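D-psicose 3-epimerase (Agrobacterium tumefaciens, PDB 2HK0) catalyses, probably with the help of a bound metal ion, the reversible C3 epimerisation that interconverts D-psicose and D-fructose. Local coordinates at residues Ser28-Glu33 against Gly39-Lys44; Leu48-Ile53 against Glu294-Ala299. All coordinates share one frame; numbering follows the deposited sequence.

Contact 1 (Ser28-Glu33 against Gly39-Lys44)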
loop_
_atom_site.group_PDB
_atom_site.type_symbol
_atom_site.label_atom_id
_atom_site.label_comp_id
_atom_site.label_asym_id
_atom_site.label_seq_id
_atom_site.Cartn_x
_atom_site.Cartn_y
_atom_site.Cartn_z
ATOM N N SER A 28 -20.172 7.938 -21.053
ATOM C CA SER A 28 -20.368 9.281 -20.482
ATOM C C SER A 28 -19.063 9.967 -20.035
ATOM O O SER A 28 -19.049 11.149 -19.664
ATOM C CB SER A 28 -21.335 9.228 -19.304
ATOM O OG SER A 28 -22.656 9.036 -19.765
ATOM N N TYR A 29 -17.980 9.208 -20.045
ATOM C CA TYR A 29 -16.655 9.729 -19.717
ATOM C C TYR A 29 -16.357 10.938 -20.627
ATOM O O TYR A 29 -15.732 11.905 -20.215
ATOM C CB TYR A 29 -15.635 8.628 -19.998
ATOM C CG TYR A 29 -14.185 9.048 -20.094
ATOM C CD1 TYR A 29 -13.490 9.504 -18.975
ATOM C CD2 TYR A 29 -13.476 8.864 -21.276
ATOM C CE1 TYR A 29 -12.115 9.746 -19.027
ATOM C CE2 TYR A 29 -12.114 9.106 -21.347
ATOM C CZ TYR A 29 -11.431 9.540 -20.220
ATOM O OH TYR A 29 -10.059 9.729 -20.291
ATOM N N TRP A 30 -16.823 10.863 -21.867
ATOM C CA TRP A 30 -16.598 11.914 -22.865
ATOM C C TRP A 30 -17.681 13.005 -22.917
ATOM O O TRP A 30 -17.573 13.936 -23.718
ATOM C CB TRP A 30 -16.473 11.277 -24.259
ATOM C CG TRP A 30 -15.171 10.543 -24.519
ATOM C CD1 TRP A 30 -13.970 11.102 -24.852
ATOM C CD2 TRP A 30 -14.950 9.126 -24.465
ATOM N NE1 TRP A 30 -13.016 10.129 -25.008
ATOM C CE2 TRP A 30 -13.590 8.905 -24.774
ATOM C CE3 TRP A 30 -15.768 8.021 -24.181
ATOM C CZ2 TRP A 30 -13.026 7.621 -24.805
ATOM C CZ3 TRP A 30 -15.211 6.747 -24.211
ATOM C CH2 TRP A 30 -13.850 6.559 -24.522
ATOM N N GLU A 31 -18.705 12.918 -22.073
ATOM C CA GLU A 31 -19.776 13.916 -22.115
ATOM C C GLU A 31 -19.970 14.721 -20.835
ATOM O O GLU A 31 -19.317 14.460 -19.818
ATOM C CB GLU A 31 -21.096 13.239 -22.480
ATOM C CG GLU A 31 -21.110 12.587 -23.855
ATOM C CD GLU A 31 -21.031 13.608 -24.991
ATOM O OE1 GLU A 31 -21.537 14.737 -24.813
ATOM O OE2 GLU A 31 -20.477 13.276 -26.061
ATOM N N HIS A 32 -20.880 15.698 -20.897
ATOM C CA HIS A 32 -21.194 16.558 -19.756
ATOM C C HIS A 32 -22.663 16.427 -19.395
ATOM O O HIS A 32 -23.094 16.869 -18.337
ATOM C CB HIS A 32 -20.919 18.025 -20.092
ATOM C CG HIS A 32 -19.515 18.291 -20.525
ATOM N ND1 HIS A 32 -18.425 17.985 -19.740
ATOM C CD2 HIS A 32 -19.020 18.823 -21.668
ATOM C CE1 HIS A 32 -17.318 18.316 -20.382
ATOM N NE2 HIS A 32 -17.651 18.825 -21.554
ATOM N N GLU A 33 -23.431 15.830 -20.298
ATOM C CA GLU A 33 -24.861 15.648 -20.108
ATOM C C GLU A 33 -25.232 14.163 -20.258
ATOM O O GLU A 33 -24.686 13.466 -21.125
ATOM C CB GLU A 33 -25.604 16.469 -21.164
ATOM C CG GLU A 33 -26.678 17.384 -20.627
ATOM C CD GLU A 33 -26.128 18.457 -19.718
ATOM O OE1 GLU A 33 -25.203 19.191 -20.131
ATOM O OE2 GLU A 33 -26.630 18.570 -18.587
ATOM N N GLY A 39 -24.812 6.321 -29.525
ATOM C CA GLY A 39 -24.605 5.768 -30.857
ATOM C C GLY A 39 -23.217 5.894 -31.459
ATOM O O GLY A 39 -22.595 4.877 -31.776
ATOM N N PRO A 40 -22.693 7.123 -31.630
ATOM C CA PRO A 40 -21.359 7.364 -32.207
ATOM C C PRO A 40 -20.221 6.755 -31.389
ATOM O O PRO A 40 -19.138 6.486 -31.909
ATOM C CB PRO A 40 -21.263 8.892 -32.243
ATOM C CG PRO A 40 -22.694 9.315 -32.374
ATOM C CD PRO A 40 -23.390 8.400 -31.389
ATOM N N TYR A 41 -20.468 6.545 -30.102
ATOM C CA TYR A 41 -19.442 5.980 -29.235
ATOM C C TYR A 41 -19.153 4.505 -29.467
ATOM O O TYR A 41 -18.066 4.029 -29.137
ATOM C CB TYR A 41 -19.815 6.246 -27.776
ATOM C CG TYR A 41 -19.568 7.690 -27.436
ATOM C CD1 TYR A 41 -18.285 8.131 -27.109
ATOM C CD2 TYR A 41 -20.583 8.634 -27.539
ATOM C CE1 TYR A 41 -18.020 9.478 -26.893
ATOM C CE2 TYR A 41 -20.322 9.992 -27.331
ATOM C CZ TYR A 41 -19.043 10.402 -27.007
ATOM O OH TYR A 41 -18.777 11.729 -26.790
ATOM N N ILE A 42 -20.114 3.779 -30.042
ATOM C CA ILE A 42 -19.916 2.363 -30.308
ATOM C C ILE A 42 -18.626 2.170 -31.109
ATOM O O ILE A 42 -17.712 1.453 -30.693
ATOM C CB ILE A 42 -21.080 1.774 -31.126
ATOM C CG1 ILE A 42 -22.396 1.890 -30.348
ATOM C CG2 ILE A 42 -20.776 0.325 -31.473
ATOM C CD1 ILE A 42 -22.524 0.932 -29.211
ATOM N N GLU A 43 -18.559 2.836 -32.258
ATOM C CA GLU A 43 -17.404 2.755 -33.143
ATOM C C GLU A 43 -16.145 3.347 -32.517
ATOM O O GLU A 43 -15.058 2.797 -32.657
ATOM C CB GLU A 43 -17.703 3.497 -34.452
ATOM C CG GLU A 43 -16.566 3.406 -35.458
ATOM C CD GLU A 43 -16.701 4.403 -36.604
ATOM O OE1 GLU A 43 -17.810 4.512 -37.170
ATOM O OE2 GLU A 43 -15.688 5.063 -36.940
ATOM N N LYS A 44 -16.285 4.478 -31.833
ATOM C CA LYS A 44 -15.138 5.131 -31.218
ATOM C C LYS A 44 -14.504 4.257 -30.140
ATOM O O LYS A 44 -13.287 4.048 -30.125
ATOM C CB LYS A 44 -15.570 6.460 -30.595
ATOM C CG LYS A 44 -14.437 7.313 -30.049
ATOM C CD LYS A 44 -14.923 8.122 -28.857
ATOM C CE LYS A 44 -14.415 9.544 -28.849
ATOM N NZ LYS A 44 -12.961 9.700 -28.796
#
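Trp30 reaches from the loop after strand 22-26 across to Tyr41 and Lys44 on helix 39-47. Its CB lies 3.5 Å from Tyr41 CE1, packed against the phenol and close to the hydroxyl. From there CG turns away from the carbonyl carbon and sits beside the backbone N (chi1 -74°), which carries the indole toward the helix. CG and CD2 both run past Tyr41 CE1, and Trp30 CE3 comes within 3.8 Å of the same carbon. The six-membered ring and the phenol are tilted by only 28°, yet slid so far apart, 5.7 Å between centroids, that they scarcely overlap. The five-membered ring is taken by the lysine: Lys44 CE stands over its face, 4.2 Å from the centroid, and NZ makes an off-centre cation-pi contact. Tyr29 CD2 covers the opposite face of the indole. On the edge of the five-membered ring, Trp30 NE1 has a weak hydrogen bond to Asp293.

Glu31 adds the polar link. Its chain, bent at chi2, brings OE2 to the edge of the Tyr41 ring, and the phenol OH donates to it; the modelled separation of Tyr41 OH and Glu31 OE2, 2.4 Å, is doubtful as an exact length. The carboxylate stands nearly upright to the ring, 83° between planes.

The contact lies within the first beta-alpha unit of the TIM barrel, between the loop at the C-terminal end of strand 22-26 and the helix that follows. Tyrosine suits its place by offering a ring to Trp30 and a hydroxyl to Glu31, the direct hydrogen bond between loop and helix. Lysine lays CE on the indole while Asp293 takes its charge in a salt bridge.

Contact 2 (Leu48-Ile53 against Glu294-Ala299)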
loop_
_atom_site.group_PDB
_atom_site.type_symbol
_atom_site.label_atom_id
_atom_site.label_comp_id
_atom_site.label_asym_id
_atom_site.label_seq_id
_atom_site.Cartn_x
_atom_site.Cartn_y
_atom_site.Cartn_z
ATOM N N LEU A 48 -10.802 2.265 -29.916
ATOM C CA LEU A 48 -9.810 2.471 -28.870
ATOM C C LEU A 48 -9.347 1.128 -28.293
ATOM O O LEU A 48 -8.449 1.075 -27.458
ATOM C CB LEU A 48 -10.381 3.368 -27.762
ATOM C CG LEU A 48 -10.726 4.805 -28.187
ATOM C CD1 LEU A 48 -11.444 5.515 -27.039
ATOM C CD2 LEU A 48 -9.446 5.560 -28.585
ATOM N N GLY A 49 -9.965 0.036 -28.719
ATOM C CA GLY A 49 -9.509 -1.259 -28.224
ATOM C C GLY A 49 -10.325 -1.955 -27.146
ATOM O O GLY A 49 -10.008 -3.079 -26.758
ATOM N N PHE A 50 -11.370 -1.309 -26.652
ATOM C CA PHE A 50 -12.198 -1.927 -25.621
ATOM C C PHE A 50 -13.036 -3.094 -26.160
ATOM O O PHE A 50 -13.454 -3.087 -27.317
ATOM C CB PHE A 50 -13.132 -0.877 -25.005
ATOM C CG PHE A 50 -12.413 0.164 -24.154
ATOM C CD1 PHE A 50 -12.171 -0.068 -22.794
ATOM C CD2 PHE A 50 -11.988 1.374 -24.714
ATOM C CE1 PHE A 50 -11.522 0.888 -22.002
ATOM C CE2 PHE A 50 -11.335 2.340 -23.927
ATOM C CZ PHE A 50 -11.104 2.088 -22.561
ATOM N N ASP A 51 -13.280 -4.089 -25.309
ATOM C CA ASP A 51 -14.105 -5.238 -25.670
ATOM C C ASP A 51 -15.578 -4.851 -25.481
ATOM O O ASP A 51 -16.465 -5.413 -26.109
ATOM C CB ASP A 51 -13.841 -6.408 -24.722
ATOM C CG ASP A 51 -12.369 -6.798 -24.641
ATOM O OD1 ASP A 51 -11.783 -7.091 -25.700
ATOM O OD2 ASP A 51 -11.810 -6.826 -23.513
ATOM N N ILE A 52 -15.825 -3.898 -24.588
ATOM C CA ILE A 52 -17.179 -3.495 -24.240
ATOM C C ILE A 52 -17.386 -1.990 -24.090
ATOM O O ILE A 52 -16.462 -1.251 -23.720
ATOM C CB ILE A 52 -17.564 -4.126 -22.865
ATOM C CG1 ILE A 52 -17.613 -5.653 -22.975
ATOM C CG2 ILE A 52 -18.877 -3.544 -22.334
ATOM C CD1 ILE A 52 -17.655 -6.314 -21.626
ATOM N N ILE A 53 -18.604 -1.540 -24.379
ATOM C CA ILE A 53 -18.968 -0.146 -24.155
ATOM C C ILE A 53 -20.211 -0.256 -23.273
ATOM O O ILE A 53 -21.130 -1.010 -23.581
ATOM C CB ILE A 53 -19.299 0.644 -25.455
ATOM C CG1 ILE A 53 -19.771 2.054 -25.077
ATOM C CG2 ILE A 53 -20.373 -0.065 -26.271
ATOM C CD1 ILE A 53 -20.026 2.996 -26.285
ATOM N N GLU A 294 -6.372 9.088 -25.099
ATOM C CA GLU A 294 -5.066 8.561 -24.724
ATOM C C GLU A 294 -5.102 8.015 -23.288
ATOM O O GLU A 294 -4.606 6.923 -23.020
ATOM C CB GLU A 294 -4.014 9.667 -24.863
ATOM C CG GLU A 294 -2.569 9.237 -24.666
ATOM C CD GLU A 294 -1.642 10.445 -24.535
ATOM O OE1 GLU A 294 -1.767 11.390 -25.357
ATOM O OE2 GLU A 294 -0.796 10.455 -23.610
ATOM N N ASP A 295 -5.676 8.776 -22.362
ATOM C CA ASP A 295 -5.788 8.304 -20.978
ATOM C C ASP A 295 -6.624 7.011 -20.960
ATOM O O ASP A 295 -6.267 6.041 -20.299
ATOM C CB ASP A 295 -6.469 9.353 -20.093
ATOM C CG ASP A 295 -5.542 10.486 -19.702
ATOM O OD1 ASP A 295 -4.312 10.321 -19.791
ATOM O OD2 ASP A 295 -6.044 11.542 -19.277
ATOM N N ALA A 296 -7.736 7.004 -21.692
ATOM C CA ALA A 296 -8.601 5.822 -21.752
ATOM C C ALA A 296 -7.816 4.628 -22.300
ATOM O O ALA A 296 -7.831 3.535 -21.732
ATOM C CB ALA A 296 -9.822 6.100 -22.634
ATOM N N ARG A 297 -7.117 4.854 -23.405
ATOM C CA ARG A 297 -6.325 3.805 -24.037
ATOM C C ARG A 297 -5.223 3.290 -23.099
ATOM O O ARG A 297 -4.970 2.074 -23.027
ATOM C CB ARG A 297 -5.714 4.353 -25.333
ATOM C CG ARG A 297 -5.475 3.343 -26.428
ATOM C CD ARG A 297 -5.633 4.050 -27.784
ATOM N NE ARG A 297 -5.069 5.392 -27.724
ATOM C CZ ARG A 297 -5.400 6.405 -28.523
ATOM N NH1 ARG A 297 -6.302 6.253 -29.485
ATOM N NH2 ARG A 297 -4.849 7.595 -28.325
ATOM N N ASN A 298 -4.576 4.196 -22.367
ATOM C CA ASN A 298 -3.511 3.760 -21.466
ATOM C C ASN A 298 -4.097 3.027 -20.251
ATOM O O ASN A 298 -3.514 2.049 -19.772
ATOM C CB ASN A 298 -2.636 4.956 -21.016
ATOM C CG ASN A 298 -1.830 5.562 -22.175
ATOM O OD1 ASN A 298 -1.476 4.862 -23.126
ATOM N ND2 ASN A 298 -1.537 6.859 -22.093
ATOM N N ALA A 299 -5.248 3.492 -19.761
ATOM C CA ALA A 299 -5.880 2.846 -18.613
ATOM C C ALA A 299 -6.315 1.434 -18.999
ATOM O O ALA A 299 -6.252 0.521 -18.173
ATOM C CB ALA A 299 -7.080 3.655 -18.118
#
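Leu48 and Arg297 meet side chain to side chain at about a right angle, with Leu48 CD2 3.3 Å from Arg297 NH1, oblique to the guanidinium plane. The arginine leaves its helix with CG anti to the backbone N (chi1 -151°), then bends at chi2 and chi3. Its aliphatic part passes over the backbone of the turn, where Arg297 CG is 3.9 Å from Leu48 O, while the charged end lies at the exposed border. Two residues on, Phe50 presents CZ to the helix, 4.2 Å from Ala296 CB and 3.7 Å from the carbonyl O of Ala296. The small alanine lets the ring come up to the helix backbone, and no hydrogen bond joins the segments.

In barrel terms, helix 289-307, the last of the chain, packs here against the turn that leads from helix 39-47 into the second strand, 52-56, so the contact lies where the ring of helices closes between its end and its beginning.

That turn is shaped by Gly49, whose positive phi (103°) ends helix 39-47 in a Schellman motif, a conformation that favours glycine. Further along helix 289-307, Arg304 donates a hydrogen bond to Gly49 O and forms a salt bridge with Asp51. Behind Phe50 stand Val45 of helix 39-47 and Met263 of strand 260-263, which back the ring with apolar side chains. On the helix, Asn298 packs against Phe305 of a second subunit.

Contact 1 is a surface contact and contact 2 a largely buried one, with their centres about 12 Å apart. Contact 1 joins parts of one beta-alpha unit close in sequence, through rings, a hydroxyl-carboxylate bond and a cation; contact 2 joins an early part of the chain to its last helix, 241 residues on, by apolar packing with one arginine at its margin. Helix 39-47 connects them, since it carries Tyr41 and Lys44 and runs into the turn of contact 2. They touch directly: Trp30 CZ2 lies 3.5 Å from Leu48 CD1, and Tyr41 CB packs on Ile53 CD1. Helix 289-307, half of contact 2, also flanks contact 1, where Met292 touches Trp30 and Ile289 touches Lys44.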